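Local structure of second substrate binding domain of putative amino acid ABC transporter (Streptococcus pneumoniae, 4OEN) at residues 160-168 with 215-223; 92-103 with 172-180. The protein probably binds an amino acid outside the membrane and delivers it to an ABC transporter for uptake. One frame throughout, in Å; residues are numbered along the deposited sequence. Where two conformers were deposited one is given.

Contact 1. Residues 160-168 with 215-223; sequences EPVLKYSIS and QKILDKYLA
The C-terminal helix of the chain meets helix 160-168 end to flank here, with Tyr221, Leu222 and Ala223 set against Pro161, Lys164, Tyr165 and Ser168. The local axes come within 8.5 Å at 73°, a steep crossing that brings mainly the last turn of helix 213-222 against its partner. Tyr221 O lies where the chain ends too soon for a residue four places on to donate to it. Tyr165 approaches this oxygen through two carbon-bound hydrogens: Tyr165 CD1 presents the ring edge, in plane, 3.3 Å from Tyr221 O, and Tyr165 CA approaches the same oxygen at 3.4 Å with a nearly straight C-H...O angle of 162°. In this type II periplasmic binding protein fold, helix 213-222 packs on helix 28-40 whereas helix 160-168 lies on strands 87-96 and 173-174, consistent with a junction between the two lobes. Leu222 CD2 reaches into the side of helix 160-168, 3.7 Å from Pro161 O and 4.0 Å from Lys164 CB. Beyond CB, Lys164 bends away, in the conformer given, to its salt bridge with Glu160. Ser168 has OG anti to the backbone N (chi1 -179°), which aims the hydroxyl at the terminal carboxylate; Ser168 OG donates to Ala223 OXT at 2.6 Å. Water 3 joins Ser168 O to that same OXT, and water 1 links Lys164 O with Leu222 O, its bond to Lys164 O being 2.8 Å.

Contact 2. Residues 92-103 with 172-180; sequences ILGVKESSNIAS and KLKTPISGT
Lys174 lies obliquely across Val95 on one face of the antiparallel pairing between strands 87-96 and 173-174, and Lys174 CG presses tightly on Val95 CG2 at 3.5 Å. Lys174 CG stands between the backbone N and carbonyl carbon (chi1 63°), and from there the extended chain runs past Val95 to the type I turn Lys96-Ser99. The ammonium group is gripped by two carbonyls: Lys174 NZ donates in the carbonyl plane to Ser99 O at 2.8 Å, and to Glu97 O at 3.0 Å from 45° above that group's plane. The lysine thus ties the turn to the edge strand. Beneath it, Val95 and Lys174 form a hydrogen-bonded pair, Val95 N to Lys174 O at 3.0 Å with an angle of 167° and Lys174 N to Val95 O at 2.8 Å. Pro176 continues the same face, its CD 3.9 Å from Val95 CG2 while CB and CG lean on the carbonyl of Ile101. Further along, direct pairing gives way to water: water 4 connects Leu93 O with Ile177 N, and water 5 connects Leu93 N with Ile177 O. Ile92 meets Thr175 at about a right angle, Ile92 CD1 to Thr175 CB 3.7 Å, whereas Leu93 CD2 touches Ile177 CD1 at 3.8 Å; Ile177 CD1 also rests on the backbone of Ser103. Around the pair, strand 155-159 flanks strand 87-96 through backbone bonds from Ile92 and Gly94, with Leu93 and Val95 packing on Ala155; Leu173 and Ile92 lie against helix 160-168, and Leu173 also against helix 141-150.

How the contacts relate
Helix 160-168 unites the two contacts: it is one partner in contact 1 and a cover for both strands of contact 2, with Leu163 CD1 3.7 Å from Ile92 CG2 and Ile167 resting on Leu173. Contact 1 lies nearer the middle of the chain, its centre about 10 Å from the chain's centre against about 18 Å for contact 2. Each is partly buried, but contact 2 buries 845 Å² and contact 1 only 306 Å². Sheet hydrogen bonds and a lysine held by turn carbonyls build the former. The latter, between helices, lacks direct backbone-to-backbone hydrogen bonds and combines Leu222 packing with one hydroxyl-carboxylate bond; bridging water and C-H...O approaches occur in both.

Contact 1. Residues 160-168 with 215-223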
ATOM      1  N   GLU A 160      -4.205  -4.301   3.584  1.00 11.56           N
ATOM      2  CA  GLU A 160      -5.457  -3.624   3.287  1.00 14.82           C
ATOM      3  C   GLU A 160      -5.524  -3.001   1.874  1.00 13.08           C
ATOM      4  O   GLU A 160      -6.516  -3.191   1.188  1.00 11.48           O
ATOM      5  CB  GLU A 160      -5.774  -2.558   4.342  1.00 12.96           C
ATOM      6  CG  GLU A 160      -6.973  -1.714   3.940  1.00 11.93           C
ATOM      7  CD  GLU A 160      -7.519  -0.861   5.057  1.00 16.42           C
ATOM      8  OE1 GLU A 160      -7.306  -1.189   6.252  1.00 17.85           O
ATOM      9  OE2 GLU A 160      -8.193   0.148   4.729  1.00 21.86           O
ATOM     10  N   PRO A 161      -4.468  -2.293   1.411  1.00 12.77           N
ATOM     11  CA  PRO A 161      -4.656  -1.724   0.066  1.00 13.66           C
ATOM     12  C   PRO A 161      -4.778  -2.784  -1.029  1.00 15.37           C
ATOM     13  O   PRO A 161      -5.438  -2.562  -2.039  1.00 16.72           O
ATOM     14  CB  PRO A 161      -3.399  -0.867  -0.131  1.00 16.97           C
ATOM     15  CG  PRO A 161      -2.407  -1.365   0.873  1.00 14.99           C
ATOM     16  CD  PRO A 161      -3.210  -1.846   2.035  1.00 14.20           C
ATOM     17  N   VAL A 162      -4.164  -3.943  -0.813  1.00 16.93           N
ATOM     18  CA  VAL A 162      -4.250  -5.028  -1.788  1.00 17.79           C
ATOM     19  C   VAL A 162      -5.645  -5.623  -1.796  1.00 18.19           C
ATOM     20  O   VAL A 162      -6.265  -5.803  -2.856  1.00 17.39           O
ATOM     21  CB  VAL A 162      -3.202  -6.129  -1.489  1.00 22.91           C
ATOM     22  CG1 VAL A 162      -3.456  -7.361  -2.338  1.00 23.42           C
ATOM     23  CG2 VAL A 162      -1.802  -5.594  -1.732  1.00 25.82           C
ATOM     24  N   LEU A 163      -6.154  -5.900  -0.603  1.00 15.45           N
ATOM     25  CA  LEU A 163      -7.495  -6.443  -0.472  1.00 19.17           C
ATOM     26  C   LEU A 163      -8.547  -5.453  -0.963  1.00 15.39           C
ATOM     27  O   LEU A 163      -9.446  -5.839  -1.709  1.00 16.43           O
ATOM     28  CB  LEU A 163      -7.781  -6.833   0.971  1.00 22.04           C
ATOM     29  CG  LEU A 163      -7.840  -8.331   1.257  1.00 29.52           C
ATOM     30  CD1 LEU A 163      -7.987  -8.571   2.757  1.00 32.59           C
ATOM     31  CD2 LEU A 163      -8.992  -8.960   0.473  1.00 26.40           C
ATOM     32  N   LYS A 164      -8.451  -4.182  -0.568  1.00 17.56           N
ATOM     33  CA  LYS A 164      -9.440  -3.188  -0.987  0.50 17.77           C
ATOM     34  C   LYS A 164      -9.398  -2.953  -2.498  1.00 12.67           C
ATOM     35  O   LYS A 164     -10.423  -2.717  -3.127  1.00 15.57           O
ATOM     36  CB  LYS A 164      -9.224  -1.858  -0.255  0.50 17.62           C
ATOM     37  CG  LYS A 164      -9.594  -1.868   1.225  0.50 25.41           C
ATOM     38  CD  LYS A 164     -11.062  -1.564   1.451  0.50 29.94           C
ATOM     39  CE  LYS A 164     -11.360  -1.352   2.929  0.50 26.69           C
ATOM     40  NZ  LYS A 164     -10.719  -0.125   3.482  0.50 26.35           N
ATOM     41  N   TYR A 165      -8.202  -3.001  -3.084  1.00 15.44           N
ATOM     42  CA  TYR A 165      -8.095  -2.824  -4.530  1.00 16.76           C
ATOM     43  C   TYR A 165      -8.806  -3.965  -5.238  1.00 13.32           C
ATOM     44  O   TYR A 165      -9.552  -3.757  -6.187  1.00 17.12           O
ATOM     45  CB  TYR A 165      -6.623  -2.751  -4.976  1.00 13.03           C
ATOM     46  CG  TYR A 165      -6.441  -2.676  -6.472  1.00 14.95           C
ATOM     47  CD1 TYR A 165      -6.971  -1.633  -7.193  1.00 14.81           C
ATOM     48  CD2 TYR A 165      -5.718  -3.655  -7.159  1.00 25.33           C
ATOM     49  CE1 TYR A 165      -6.818  -1.545  -8.562  1.00 21.36           C
ATOM     50  CE2 TYR A 165      -5.552  -3.583  -8.534  1.00 20.67           C
ATOM     51  CZ  TYR A 165      -6.107  -2.521  -9.232  1.00 23.22           C
ATOM     52  OH  TYR A 165      -5.970  -2.416 -10.600  1.00 26.05           O
ATOM     53  N   SER A 166      -8.584  -5.178  -4.744  1.00 17.19           N
ATOM     54  CA  SER A 166      -9.210  -6.353  -5.339  0.50 18.33           C
ATOM     55  C   SER A 166     -10.729  -6.288  -5.217  1.00 20.46           C
ATOM     56  O   SER A 166     -11.446  -6.613  -6.167  1.00 21.10           O
ATOM     57  CB  SER A 166      -8.670  -7.637  -4.697  0.50 23.13           C
ATOM     58  OG  SER A 166      -9.019  -7.730  -3.328  0.50 27.92           O
ATOM     59  N   ILE A 167     -11.217  -5.844  -4.064  1.00 16.13           N
ATOM     60  CA  ILE A 167     -12.652  -5.703  -3.858  1.00 17.64           C
ATOM     61  C   ILE A 167     -13.217  -4.593  -4.754  1.00 15.04           C
ATOM     62  O   ILE A 167     -14.287  -4.746  -5.356  1.00 19.65           O
ATOM     63  CB  ILE A 167     -12.977  -5.426  -2.368  1.00 17.25           C
ATOM     64  CG1 ILE A 167     -12.670  -6.666  -1.524  1.00 19.47           C
ATOM     65  CG2 ILE A 167     -14.440  -5.002  -2.206  1.00 20.40           C
ATOM     66  CD1 ILE A 167     -12.768  -6.466  -0.030  1.00 21.23           C
ATOM     67  N   SER A 168     -12.487  -3.481  -4.855  1.00 19.11           N
ATOM     68  CA  SER A 168     -12.867  -2.377  -5.735  1.00 15.53           C
ATOM     69  C   SER A 168     -12.968  -2.836  -7.195  1.00 21.97           C
ATOM     70  O   SER A 168     -13.804  -2.349  -7.974  1.00 24.19           O
ATOM     71  CB  SER A 168     -11.863  -1.220  -5.597  1.00 20.54           C
ATOM     72  OG  SER A 168     -12.215  -0.130  -6.428  1.00 25.08           O
ATOM     73  N   GLN A 215      -9.045  12.470  -1.813  1.00 18.11           N
ATOM     74  CA  GLN A 215      -9.981  11.393  -1.528  1.00 19.79           C
ATOM     75  C   GLN A 215     -10.516  10.772  -2.815  1.00 15.62           C
ATOM     76  O   GLN A 215     -10.756   9.572  -2.871  1.00 16.77           O
ATOM     77  CB  GLN A 215     -11.134  11.901  -0.658  1.00 21.23           C
ATOM     78  CG  GLN A 215     -12.017  10.786  -0.101  1.00 31.39           C
ATOM     79  CD  GLN A 215     -11.255   9.821   0.795  1.00 43.63           C
ATOM     80  OE1 GLN A 215     -10.354  10.217   1.537  1.00 49.70           O
ATOM     81  NE2 GLN A 215     -11.616   8.544   0.726  1.00 42.66           N
ATOM     82  N   LYS A 216     -10.694  11.578  -3.857  1.00 15.91           N
ATOM     83  CA  LYS A 216     -11.159  11.048  -5.131  1.00 16.39           C
ATOM     84  C   LYS A 216     -10.141  10.066  -5.744  1.00 15.68           C
ATOM     85  O   LYS A 216     -10.520   9.057  -6.342  1.00 20.94           O
ATOM     86  CB  LYS A 216     -11.448  12.183  -6.115  1.00 17.67           C
ATOM     87  CG  LYS A 216     -12.719  12.959  -5.795  1.00 20.02           C
ATOM     88  CD  LYS A 216     -12.983  13.996  -6.869  1.00 23.97           C
ATOM     89  CE  LYS A 216     -14.151  14.893  -6.506  1.00 30.50           C
ATOM     90  NZ  LYS A 216     -14.293  15.979  -7.507  1.00 41.13           N
ATOM     91  N   ILE A 217      -8.856  10.369  -5.603  1.00 16.36           N
ATOM     92  CA  ILE A 217      -7.813   9.467  -6.104  1.00 14.22           C
ATOM     93  C   ILE A 217      -7.860   8.164  -5.324  1.00 14.11           C
ATOM     94  O   ILE A 217      -7.843   7.081  -5.911  1.00 16.78           O
ATOM     95  CB  ILE A 217      -6.417  10.095  -5.981  1.00 13.88           C
ATOM     96  CG1 ILE A 217      -6.317  11.327  -6.876  1.00 17.11           C
ATOM     97  CG2 ILE A 217      -5.334   9.063  -6.316  1.00 18.54           C
ATOM     98  CD1 ILE A 217      -5.000  12.090  -6.719  1.00 19.50           C
ATOM     99  N   LEU A 218      -7.907   8.263  -4.004  1.00 14.06           N
ATOM    100  CA  LEU A 218      -7.995   7.060  -3.177  1.00 17.03           C
ATOM    101  C   LEU A 218      -9.219   6.229  -3.539  1.00 19.41           C
ATOM    102  O   LEU A 218      -9.123   5.006  -3.704  1.00 16.81           O
ATOM    103  CB  LEU A 218      -8.040   7.417  -1.693  1.00 22.80           C
ATOM    104  CG  LEU A 218      -6.741   7.977  -1.126  1.00 23.87           C
ATOM    105  CD1 LEU A 218      -6.874   8.203   0.365  1.00 27.83           C
ATOM    106  CD2 LEU A 218      -5.591   7.028  -1.433  1.00 24.48           C
ATOM    107  N   ASP A 219     -10.365   6.890  -3.672  1.00 17.24           N
ATOM    108  CA  ASP A 219     -11.616   6.183  -3.928  1.00 18.46           C
ATOM    109  C   ASP A 219     -11.597   5.404  -5.243  1.00 18.29           C
ATOM    110  O   ASP A 219     -12.235   4.355  -5.372  1.00 18.65           O
ATOM    111  CB  ASP A 219     -12.791   7.162  -3.932  1.00 18.99           C
ATOM    112  CG  ASP A 219     -13.104   7.705  -2.557  1.00 23.08           C
ATOM    113  OD1 ASP A 219     -12.630   7.120  -1.555  1.00 26.91           O
ATOM    114  OD2 ASP A 219     -13.850   8.709  -2.478  1.00 22.18           O
ATOM    115  N   LYS A 220     -10.867   5.922  -6.225  1.00 17.03           N
ATOM    116  CA  LYS A 220     -10.816   5.295  -7.533  1.00 17.76           C
ATOM    117  C   LYS A 220     -10.234   3.889  -7.424  1.00 17.96           C
ATOM    118  O   LYS A 220     -10.711   2.948  -8.067  1.00 19.24           O
ATOM    119  CB  LYS A 220      -9.981   6.141  -8.502  1.00 17.31           C
ATOM    120  CG  LYS A 220      -9.717   5.470  -9.839  1.00 22.30           C
ATOM    121  CD  LYS A 220      -8.910   6.378 -10.756  1.00 25.69           C
ATOM    122  CE  LYS A 220      -8.657   5.708 -12.095  1.00 32.66           C
ATOM    123  NZ  LYS A 220      -7.840   6.571 -12.990  1.00 35.67           N
ATOM    124  N   TYR A 221      -9.210   3.759  -6.584  1.00 16.95           N
ATOM    125  CA  TYR A 221      -8.486   2.499  -6.454  1.00 17.24           C
ATOM    126  C   TYR A 221      -8.989   1.617  -5.320  1.00 20.96           C
ATOM    127  O   TYR A 221      -8.913   0.389  -5.392  1.00 20.17           O
ATOM    128  CB  TYR A 221      -7.003   2.809  -6.266  1.00 16.02           C
ATOM    129  CG  TYR A 221      -6.462   3.454  -7.497  1.00 15.75           C
ATOM    130  CD1 TYR A 221      -6.064   2.668  -8.581  1.00 18.95           C
ATOM    131  CD2 TYR A 221      -6.340   4.835  -7.598  1.00 14.99           C
ATOM    132  CE1 TYR A 221      -5.590   3.242  -9.739  1.00 17.10           C
ATOM    133  CE2 TYR A 221      -5.850   5.422  -8.761  1.00 16.71           C
ATOM    134  CZ  TYR A 221      -5.473   4.617  -9.823  1.00 17.06           C
ATOM    135  OH  TYR A 221      -4.990   5.162 -11.004  1.00 20.05           O
ATOM    136  N   LEU A 222      -9.535   2.237  -4.281  1.00 17.76           N
ATOM    137  CA  LEU A 222      -9.802   1.497  -3.055  1.00 19.21           C
ATOM    138  C   LEU A 222     -11.284   1.435  -2.695  1.00 19.82           C
ATOM    139  O   LEU A 222     -11.659   0.799  -1.707  1.00 20.91           O
ATOM    140  CB  LEU A 222      -9.006   2.114  -1.893  1.00 17.66           C
ATOM    141  CG  LEU A 222      -7.487   2.190  -2.079  1.00 16.57           C
ATOM    142  CD1 LEU A 222      -6.870   2.898  -0.895  1.00 18.04           C
ATOM    143  CD2 LEU A 222      -6.906   0.790  -2.227  1.00 17.39           C
ATOM    144  N   ALA A 223     -12.132   2.069  -3.501  1.00 20.41           N
ATOM    145  CA  ALA A 223     -13.564   2.101  -3.194  1.00 24.64           C
ATOM    146  C   ALA A 223     -14.450   1.960  -4.433  1.00 28.95           C
ATOM    147  O   ALA A 223     -15.661   2.201  -4.361  1.00 35.51           O
ATOM    148  CB  ALA A 223     -13.917   3.394  -2.442  1.00 23.74           C
ATOM    149  OXT ALA A 223     -13.998   1.601  -5.523  1.00 26.93           O
TER
HETATM  150  O   HOH W   1     -12.735  -1.673  -1.879  1.00 22.00           O
HETATM  151  O   HOH W   2     -10.137  -0.136  -8.238  1.00 26.94           O
HETATM  152  O   HOH W   3     -15.364  -0.117  -7.735  1.00 35.29           O

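Contact 2. Residues 92-103 with 172-180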
ATOM      1  N   ILE A  92      -5.475  -6.432   7.429  1.00 13.20           N
ATOM      2  CA  ILE A  92      -6.927  -6.512   7.602  1.00 12.72           C
ATOM      3  C   ILE A  92      -7.423  -7.907   7.271  1.00 14.21           C
ATOM      4  O   ILE A  92      -6.838  -8.619   6.456  1.00 13.84           O
ATOM      5  CB  ILE A  92      -7.632  -5.435   6.721  1.00 16.18           C
ATOM      6  CG1 ILE A  92      -9.061  -5.174   7.178  1.00 14.18           C
ATOM      7  CG2 ILE A  92      -7.592  -5.799   5.245  1.00 12.86           C
ATOM      8  CD1 ILE A  92      -9.656  -3.931   6.520  1.00 15.86           C
ATOM      9  N   LEU A  93      -8.492  -8.312   7.943  1.00 13.34           N
ATOM     10  CA  LEU A  93      -9.111  -9.602   7.672  1.00 15.91           C
ATOM     11  C   LEU A  93      -9.973  -9.561   6.403  1.00 16.67           C
ATOM     12  O   LEU A  93     -10.717  -8.601   6.173  1.00 17.16           O
ATOM     13  CB  LEU A  93      -9.985 -10.035   8.863  1.00 13.87           C
ATOM     14  CG  LEU A  93     -10.357 -11.519   8.871  1.00 15.14           C
ATOM     15  CD1 LEU A  93      -9.215 -12.363   9.430  1.00 15.59           C
ATOM     16  CD2 LEU A  93     -11.657 -11.751   9.652  1.00 18.93           C
ATOM     17  N   GLY A  94      -9.901 -10.617   5.600  1.00 14.07           N
ATOM     18  CA  GLY A  94     -10.759 -10.753   4.425  1.00 14.01           C
ATOM     19  C   GLY A  94     -11.577 -12.028   4.513  1.00 14.03           C
ATOM     20  O   GLY A  94     -11.052 -13.058   4.934  1.00 14.36           O
ATOM     21  N   VAL A  95     -12.863 -11.958   4.161  1.00 13.68           N
ATOM     22  CA  VAL A  95     -13.723 -13.139   4.066  1.00 12.84           C
ATOM     23  C   VAL A  95     -14.618 -13.067   2.826  1.00 16.92           C
ATOM     24  O   VAL A  95     -14.772 -12.003   2.217  1.00 17.57           O
ATOM     25  CB  VAL A  95     -14.617 -13.307   5.333  1.00 15.82           C
ATOM     26  CG1 VAL A  95     -13.770 -13.535   6.574  1.00 17.66           C
ATOM     27  CG2 VAL A  95     -15.546 -12.096   5.518  1.00 15.16           C
ATOM     28  N   LYS A  96     -15.203 -14.196   2.433  1.00 14.16           N
ATOM     29  CA  LYS A  96     -16.199 -14.180   1.366  1.00 16.21           C
ATOM     30  C   LYS A  96     -17.432 -13.382   1.771  1.00 19.96           C
ATOM     31  O   LYS A  96     -17.739 -13.246   2.959  1.00 18.04           O
ATOM     32  CB  LYS A  96     -16.596 -15.600   0.977  1.00 20.64           C
ATOM     33  CG  LYS A  96     -15.409 -16.432   0.526  1.00 16.06           C
ATOM     34  CD  LYS A  96     -15.848 -17.826   0.098  1.00 22.93           C
ATOM     35  CE  LYS A  96     -16.694 -17.785  -1.161  1.00 27.74           C
ATOM     36  NZ  LYS A  96     -17.120 -19.152  -1.575  1.00 30.07           N
ATOM     37  N   GLU A  97     -18.140 -12.900   0.782  1.00 25.57           N
ATOM     38  CA  GLU A  97     -19.322 -12.122   1.005  1.00 25.17           C
ATOM     39  C   GLU A  97     -20.303 -12.764   1.936  1.00 20.74           C
ATOM     40  O   GLU A  97     -20.946 -12.118   2.686  1.00 24.35           O
ATOM     41  CB  GLU A  97     -20.011 -11.928  -0.326  1.00 38.44           C
ATOM     42  CG  GLU A  97     -19.194 -11.038  -1.204  1.00 47.65           C
ATOM     43  CD  GLU A  97     -19.545  -9.599  -1.000  1.00 56.59           C
ATOM     44  OE1 GLU A  97     -20.013  -9.254   0.069  1.00 54.76           O
ATOM     45  OE2 GLU A  97     -19.378  -8.822  -1.935  1.00 64.67           O
ATOM     46  N   SER A  98     -20.376 -14.074   1.813  1.00 25.02           N
ATOM     47  CA  SER A  98     -21.334 -14.903   2.516  1.00 24.57           C
ATOM     48  C   SER A  98     -20.987 -15.158   3.984  1.00 21.85           C
ATOM     49  O   SER A  98     -21.814 -15.673   4.739  1.00 24.29           O
ATOM     50  CB  SER A  98     -21.451 -16.247   1.790  1.00 33.57           C
ATOM     51  OG  SER A  98     -20.150 -16.799   1.583  1.00 33.09           O
ATOM     52  N   SER A  99     -19.775 -14.800   4.387  1.00 20.55           N
ATOM     53  CA  SER A  99     -19.285 -15.178   5.708  1.00 22.24           C
ATOM     54  C   SER A  99     -20.018 -14.488   6.854  1.00 19.89           C
ATOM     55  O   SER A  99     -20.340 -13.317   6.769  1.00 25.69           O
ATOM     56  CB  SER A  99     -17.796 -14.870   5.827  1.00 21.18           C
ATOM     57  OG  SER A  99     -17.341 -15.114   7.147  1.00 20.17           O
ATOM     58  N   ASN A 100     -20.197 -15.241   7.937  1.00 25.78           N
ATOM     59  CA  ASN A 100     -20.776 -14.775   9.197  1.00 39.14           C
ATOM     60  C   ASN A 100     -19.805 -13.959  10.065  1.00 30.83           C
ATOM     61  O   ASN A 100     -20.219 -13.213  10.960  1.00 30.20           O
ATOM     62  CB  ASN A 100     -21.265 -15.991   9.992  1.00 38.43           C
ATOM     63  CG  ASN A 100     -22.275 -15.634  11.049  1.00 57.04           C
ATOM     64  OD1 ASN A 100     -22.841 -14.542  11.042  1.00 66.81           O
ATOM     65  ND2 ASN A 100     -22.513 -16.561  11.971  1.00 61.43           N
ATOM     66  N   ILE A 101     -18.514 -14.109   9.788  1.00 25.16           N
ATOM     67  CA  ILE A 101     -17.459 -13.603  10.663  1.00 19.39           C
ATOM     68  C   ILE A 101     -17.440 -12.075  10.740  1.00 23.63           C
ATOM     69  O   ILE A 101     -17.335 -11.392   9.723  1.00 25.70           O
ATOM     70  CB  ILE A 101     -16.085 -14.130  10.196  1.00 19.97           C
ATOM     71  CG1 ILE A 101     -16.051 -15.660  10.331  1.00 28.61           C
ATOM     72  CG2 ILE A 101     -14.965 -13.465  10.986  1.00 20.66           C
ATOM     73  CD1 ILE A 101     -14.850 -16.316   9.714  1.00 33.79           C
ATOM     74  N   ALA A 102     -17.540 -11.550  11.960  1.00 24.40           N
ATOM     75  CA  ALA A 102     -17.682 -10.112  12.180  1.00 26.99           C
ATOM     76  C   ALA A 102     -16.807  -9.577  13.321  1.00 24.03           C
ATOM     77  O   ALA A 102     -16.911  -8.404  13.695  1.00 23.93           O
ATOM     78  CB  ALA A 102     -19.139  -9.774  12.447  1.00 30.59           C
ATOM     79  N   SER A 103     -15.948 -10.436  13.861  1.00 22.80           N
ATOM     80  CA  SER A 103     -15.012 -10.054  14.913  1.00 20.34           C
ATOM     81  C   SER A 103     -13.903 -11.093  14.986  1.00 18.14           C
ATOM     82  O   SER A 103     -14.052 -12.190  14.472  1.00 18.41           O
ATOM     83  CB  SER A 103     -15.703  -9.941  16.264  1.00 21.13           C
ATOM     84  OG  SER A 103     -16.104 -11.212  16.745  1.00 22.03           O
ATOM     85  N   LYS A 172     -15.552 -10.591  -4.855  1.00 24.82           N
ATOM     86  CA  LYS A 172     -16.657 -10.666  -3.917  1.00 22.80           C
ATOM     87  C   LYS A 172     -16.165 -11.041  -2.529  1.00 22.22           C
ATOM     88  O   LYS A 172     -16.547 -12.075  -1.982  1.00 21.84           O
ATOM     89  CB  LYS A 172     -17.706 -11.668  -4.414  1.00 21.28           C
ATOM     90  CG  LYS A 172     -18.261 -11.321  -5.782  1.00 30.47           C
ATOM     91  CD  LYS A 172     -19.025 -10.003  -5.764  1.00 41.25           C
ATOM     92  CE  LYS A 172     -20.413 -10.168  -5.152  1.00 51.96           C
ATOM     93  NZ  LYS A 172     -21.252  -8.943  -5.321  1.00 58.30           N
ATOM     94  N   LEU A 173     -15.311 -10.191  -1.973  1.00 16.44           N
ATOM     95  CA  LEU A 173     -14.801 -10.374  -0.623  1.00 17.16           C
ATOM     96  C   LEU A 173     -15.248  -9.197   0.215  1.00 17.64           C
ATOM     97  O   LEU A 173     -15.698  -8.187  -0.327  1.00 18.83           O
ATOM     98  CB  LEU A 173     -13.266 -10.482  -0.611  1.00 15.50           C
ATOM     99  CG  LEU A 173     -12.727 -11.620  -1.474  1.00 19.38           C
ATOM    100  CD1 LEU A 173     -11.206 -11.566  -1.549  1.00 24.64           C
ATOM    101  CD2 LEU A 173     -13.183 -12.939  -0.913  1.00 23.46           C
ATOM    102  N   LYS A 174     -15.128  -9.320   1.530  1.00 18.14           N
ATOM    103  CA  LYS A 174     -15.485  -8.213   2.407  1.00 15.29           C
ATOM    104  C   LYS A 174     -14.516  -8.124   3.576  1.00 17.85           C
ATOM    105  O   LYS A 174     -13.765  -9.068   3.854  1.00 14.78           O
ATOM    106  CB  LYS A 174     -16.932  -8.361   2.888  1.00 17.05           C
ATOM    107  CG  LYS A 174     -17.171  -9.594   3.715  1.00 16.78           C
ATOM    108  CD  LYS A 174     -18.641  -9.653   4.113  1.00 24.28           C
ATOM    109  CE  LYS A 174     -18.929 -10.832   5.022  1.00 28.65           C
ATOM    110  NZ  LYS A 174     -20.385 -10.838   5.389  1.00 28.93           N
ATOM    111  N   THR A 175     -14.518  -6.971   4.232  1.00 16.18           N
ATOM    112  CA  THR A 175     -13.614  -6.676   5.332  1.00 12.82           C
ATOM    113  C   THR A 175     -14.450  -6.229   6.524  1.00 18.03           C
ATOM    114  O   THR A 175     -14.708  -5.035   6.710  1.00 19.23           O
ATOM    115  CB  THR A 175     -12.596  -5.596   4.950  1.00 16.22           C
ATOM    116  OG1 THR A 175     -13.292  -4.468   4.406  1.00 19.06           O
ATOM    117  CG2 THR A 175     -11.621  -6.127   3.892  1.00 16.50           C
ATOM    118  N   PRO A 176     -14.899  -7.197   7.331  1.00 17.86           N
ATOM    119  CA  PRO A 176     -15.855  -6.909   8.405  1.00 20.71           C
ATOM    120  C   PRO A 176     -15.239  -6.275   9.659  1.00 19.97           C
ATOM    121  O   PRO A 176     -15.998  -5.817  10.542  1.00 22.59           O
ATOM    122  CB  PRO A 176     -16.425  -8.288   8.723  1.00 19.34           C
ATOM    123  CG  PRO A 176     -15.312  -9.234   8.394  1.00 22.55           C
ATOM    124  CD  PRO A 176     -14.638  -8.641   7.189  1.00 16.79           C
ATOM    125  N   ILE A 177     -13.907  -6.262   9.741  1.00 14.97           N
ATOM    126  CA  ILE A 177     -13.199  -5.708  10.899  1.00 16.03           C
ATOM    127  C   ILE A 177     -12.191  -4.645  10.480  1.00 17.44           C
ATOM    128  O   ILE A 177     -11.416  -4.860   9.540  1.00 19.96           O
ATOM    129  CB  ILE A 177     -12.458  -6.813  11.675  1.00 18.55           C
ATOM    130  CG1 ILE A 177     -13.397  -7.987  11.975  1.00 21.32           C
ATOM    131  CG2 ILE A 177     -11.863  -6.252  12.969  1.00 19.57           C
ATOM    132  CD1 ILE A 177     -12.643  -9.276  12.323  1.00 19.23           C
ATOM    133  N   SER A 178     -12.184  -3.500  11.168  1.00 16.94           N
ATOM    134  CA  SER A 178     -11.212  -2.459  10.842  0.50 17.08           C
ATOM    135  C   SER A 178      -9.792  -3.012  10.921  1.00 17.74           C
ATOM    136  O   SER A 178      -9.500  -3.893  11.727  1.00 21.39           O
ATOM    137  CB  SER A 178     -11.350  -1.252  11.771  0.50 20.86           C
ATOM    138  OG  SER A 178     -10.915  -1.566  13.079  0.50 27.14           O
ATOM    139  N   GLY A 179      -8.928  -2.481  10.067  1.00 20.15           N
ATOM    140  CA  GLY A 179      -7.552  -2.932   9.973  1.00 19.79           C
ATOM    141  C   GLY A 179      -6.705  -2.484  11.139  1.00 19.29           C
ATOM    142  O   GLY A 179      -7.097  -1.591  11.913  1.00 19.07           O
ATOM    143  N   THR A 180      -5.548  -3.127  11.275  1.00 14.60           N
ATOM    144  CA  THR A 180      -4.554  -2.783  12.284  1.00 17.81           C
ATOM    145  C   THR A 180      -3.356  -2.173  11.575  1.00 13.37           C
ATOM    146  O   THR A 180      -2.805  -2.771  10.638  1.00 16.73           O
ATOM    147  CB  THR A 180      -4.104  -4.014  13.102  1.00 16.66           C
ATOM    148  OG1 THR A 180      -5.178  -4.442  13.948  1.00 23.63           O
ATOM    149  CG2 THR A 180      -2.913  -3.684  13.971  1.00 17.23           C
TER
HETATM  150  O   HOH W   4     -11.854  -7.076   8.000  1.00 14.81           O
HETATM  151  O   HOH W   5      -9.055  -6.693  10.298  1.00 15.45           O
HETATM  152  O   HOH W   6     -17.568  -7.095  -1.814  1.00 20.69           O
HETATM  153  O   HOH W   7     -16.583  -5.612  13.166  1.00 45.10           O